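Local coordinates for protein endo-beta-mannanase (PDB 7BOB) that acts as a homotrimeric exo-beta-1,4-mannosidase of glycoside hydrolase family 5, active in the hindgut of a wood-feeding termite, at residues A[258-269]-A[413-421]. Sequence-based numbering, arbitrary orientation.
Sequences PLTRSLLPFYVK and LILAHHLLQ
Ile414 is a knob in a hole formed by Leu259, Leu263, Phe266 and Tyr267, where a helix of the (beta/alpha)8 barrel meets one from the following domain, which is built on a mixed sheet. The axes of 258-269 and 413-421 cross at 114°, 9.6 Å apart. Ile414 CG1 lies 3.5 Å from Phe266 CE2, while Ile414 CG2 turns to the CD2 methyls of Leu259 and Leu263. With CG anti to the backbone N (chi1 164°), Phe266 reaches across to helix 413-421, its CZ meeting Leu413 CB at 3.5 Å. His417 slides past Phe266 in the opposite direction, and Phe266 CB sits over one face of the imidazole, toward its rim. Farther along helix 413-421, the His418 ring lies over Leu259 in a CH-pi contact, with Leu259 CB 4.0 Å from the ring centroid and 2° off the normal; Pro258 CB sits at the ring edge, and His418 NE2 is hydrogen-bonded to Glu573 OE2. Both nitrogens of His417 are engaged in the ring plane: NE2 accepts from Lys269 NZ at 2.8 Å, and ND1 meets a water. A leucine in place of His417 would probably leave Lys269 NZ with one partner fewer, although Val427 O also binds it, and leave the water without its ND1 partner. That water donates to Ser262 OG at 2.7 Å and to Ile414 O at 2.6 Å, while Ser262 OG itself donates to an in-plane lone pair of Leu259 O.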
# COMPACT_ATOMS: atom_id res chain seq x y z
N PRO A 258 14.83 26.71 11.78
CA PRO A 258 15.12 26.04 13.07
C PRO A 258 14.63 24.58 13.17
O PRO A 258 15.27 23.78 13.87
CB PRO A 258 14.38 26.93 14.09
CG PRO A 258 14.25 28.27 13.41
CD PRO A 258 14.18 28.02 11.94
N LEU A 259 13.50 24.22 12.54
CA LEU A 259 13.10 22.80 12.51
C LEU A 259 14.17 21.95 11.83
O LEU A 259 14.67 20.99 12.42
CB LEU A 259 11.74 22.62 11.80
CG LEU A 259 11.10 21.20 11.76
CD1 LEU A 259 11.69 20.29 10.66
CD2 LEU A 259 11.18 20.47 13.09
N THR A 260 14.51 22.28 10.59
CA THR A 260 15.56 21.56 9.88
C THR A 260 16.84 21.49 10.73
O THR A 260 17.43 20.41 10.88
CB THR A 260 15.87 22.22 8.54
OG1 THR A 260 14.69 22.26 7.72
CG2 THR A 260 16.98 21.47 7.80
N ARG A 261 17.26 22.63 11.30
CA ARG A 261 18.47 22.65 12.13
C ARG A 261 18.34 21.77 13.37
O ARG A 261 19.35 21.30 13.88
CB ARG A 261 18.82 24.07 12.59
CG ARG A 261 19.18 25.02 11.47
CD ARG A 261 19.15 26.46 11.96
NE ARG A 261 19.64 27.39 10.95
CZ ARG A 261 20.13 28.60 11.22
NH1 ARG A 261 20.18 29.04 12.47
NH2 ARG A 261 20.54 29.38 10.22
N SER A 262 17.13 21.52 13.85
CA SER A 262 17.06 20.67 15.03
C SER A 262 17.13 19.17 14.71
O SER A 262 17.22 18.36 15.64
CB SER A 262 15.79 20.97 15.81
OG SER A 262 14.65 20.48 15.10
N LEU A 263 17.09 18.77 13.44
CA LEU A 263 16.96 17.35 13.12
C LEU A 263 18.20 16.56 13.53
O LEU A 263 18.11 15.59 14.29
CB LEU A 263 16.70 17.18 11.62
CG LEU A 263 15.36 17.70 11.12
CD1 LEU A 263 15.42 17.85 9.60
CD2 LEU A 263 14.26 16.72 11.55
N LEU A 264 19.36 16.96 13.02
CA LEU A 264 20.57 16.19 13.31
C LEU A 264 20.88 16.15 14.81
O LEU A 264 21.09 15.04 15.34
CB LEU A 264 21.71 16.75 12.46
CG LEU A 264 23.00 15.96 12.25
CD1 LEU A 264 22.68 14.53 11.89
CD2 LEU A 264 23.87 16.61 11.17
N PRO A 265 20.84 17.25 15.57
CA PRO A 265 21.03 17.12 17.03
C PRO A 265 20.01 16.21 17.68
O PRO A 265 20.36 15.49 18.63
CB PRO A 265 20.88 18.57 17.54
CG PRO A 265 21.21 19.41 16.36
CD PRO A 265 20.69 18.66 15.17
N PHE A 266 18.77 16.22 17.21
CA PHE A 266 17.77 15.31 17.75
C PHE A 266 18.15 13.86 17.50
O PHE A 266 18.06 13.01 18.40
CB PHE A 266 16.40 15.62 17.16
CG PHE A 266 15.40 14.52 17.37
CD1 PHE A 266 14.70 14.43 18.57
CD2 PHE A 266 15.18 13.57 16.38
CE1 PHE A 266 13.78 13.39 18.77
CE2 PHE A 266 14.25 12.54 16.57
CZ PHE A 266 13.55 12.46 17.76
N TYR A 267 18.56 13.54 16.26
CA TYR A 267 19.00 12.17 15.95
C TYR A 267 20.19 11.77 16.82
O TYR A 267 20.26 10.63 17.30
CB TYR A 267 19.38 12.04 14.48
CG TYR A 267 18.23 12.22 13.52
CD1 TYR A 267 17.01 11.61 13.76
CD2 TYR A 267 18.37 12.98 12.37
CE1 TYR A 267 15.95 11.77 12.88
CE2 TYR A 267 17.32 13.14 11.48
CZ TYR A 267 16.13 12.54 11.74
OH TYR A 267 15.09 12.72 10.87
N VAL A 268 21.15 12.68 16.99
CA VAL A 268 22.32 12.40 17.82
C VAL A 268 21.88 12.14 19.26
O VAL A 268 22.35 11.18 19.90
CB VAL A 268 23.34 13.54 17.73
CG1 VAL A 268 24.51 13.36 18.73
CG2 VAL A 268 23.87 13.65 16.30
N LYS A 269 20.95 12.95 19.77
CA LYS A 269 20.43 12.76 21.13
C LYS A 269 19.83 11.36 21.30
O LYS A 269 20.07 10.70 22.31
CB LYS A 269 19.36 13.81 21.43
CG LYS A 269 19.86 15.22 21.65
CD LYS A 269 18.74 16.15 22.17
CE LYS A 269 19.19 17.61 22.09
NZ LYS A 269 18.13 18.58 22.49
N LEU A 413 8.22 12.89 17.98
CA LEU A 413 9.36 13.30 18.79
C LEU A 413 10.06 14.49 18.14
O LEU A 413 10.45 15.43 18.84
CB LEU A 413 10.30 12.11 18.98
CG LEU A 413 9.82 10.98 19.90
CD1 LEU A 413 10.84 9.85 19.92
CD2 LEU A 413 9.58 11.48 21.30
N ILE A 414 10.18 14.48 16.81
CA ILE A 414 10.90 15.54 16.12
C ILE A 414 10.22 16.89 16.37
O ILE A 414 10.88 17.89 16.70
CB ILE A 414 11.00 15.23 14.62
CG1 ILE A 414 12.09 14.19 14.37
CG2 ILE A 414 11.24 16.51 13.82
CD1 ILE A 414 12.09 13.59 12.96
N LEU A 415 8.90 16.91 16.25
CA LEU A 415 8.14 18.16 16.36
C LEU A 415 8.10 18.64 17.80
O LEU A 415 8.29 19.83 18.07
CB LEU A 415 6.72 17.96 15.84
CG LEU A 415 5.89 19.25 15.90
CD1 LEU A 415 6.39 20.25 14.88
CD2 LEU A 415 4.43 18.95 15.69
N ALA A 416 7.83 17.73 18.74
CA ALA A 416 7.86 18.12 20.14
C ALA A 416 9.23 18.66 20.52
O ALA A 416 9.33 19.69 21.19
CB ALA A 416 7.48 16.94 21.04
N HIS A 417 10.30 18.00 20.05
CA HIS A 417 11.66 18.43 20.34
C HIS A 417 11.90 19.84 19.82
O HIS A 417 12.48 20.68 20.52
CB HIS A 417 12.65 17.45 19.71
CG HIS A 417 14.08 17.86 19.86
ND1 HIS A 417 14.81 18.43 18.83
CD2 HIS A 417 14.94 17.74 20.90
CE1 HIS A 417 16.04 18.66 19.24
NE2 HIS A 417 16.15 18.25 20.50
N HIS A 418 11.45 20.13 18.60
CA HIS A 418 11.66 21.46 18.02
C HIS A 418 10.81 22.51 18.74
O HIS A 418 11.29 23.62 19.02
CB HIS A 418 11.35 21.44 16.53
CG HIS A 418 11.01 22.79 15.97
ND1 HIS A 418 11.93 23.81 15.86
CD2 HIS A 418 9.84 23.28 15.50
CE1 HIS A 418 11.35 24.87 15.34
NE2 HIS A 418 10.08 24.58 15.10
N LEU A 419 9.56 22.18 19.05
CA LEU A 419 8.67 23.17 19.65
C LEU A 419 9.07 23.46 21.09
O LEU A 419 8.93 24.59 21.55
CB LEU A 419 7.21 22.70 19.57
CG LEU A 419 6.58 22.52 18.18
CD1 LEU A 419 5.17 21.89 18.27
CD2 LEU A 419 6.53 23.83 17.38
N LEU A 420 9.56 22.45 21.81
CA LEU A 420 10.05 22.69 23.16
C LEU A 420 11.29 23.58 23.15
O LEU A 420 11.44 24.46 24.02
CB LEU A 420 10.33 21.37 23.86
CG LEU A 420 9.08 20.60 24.27
CD1 LEU A 420 9.36 19.11 24.39
CD2 LEU A 420 8.54 21.19 25.58
N GLN A 421 12.20 23.38 22.18
CA GLN A 421 13.35 24.27 22.06
C GLN A 421 12.93 25.68 21.66
O GLN A 421 13.64 26.63 21.96
CB GLN A 421 14.37 23.74 21.04
CG GLN A 421 14.96 22.40 21.37
CD GLN A 421 16.19 22.04 20.51
OE1 GLN A 421 16.27 22.37 19.32
NE2 GLN A 421 17.14 21.38 21.13
O HOH W 1 13.41 18.40 16.25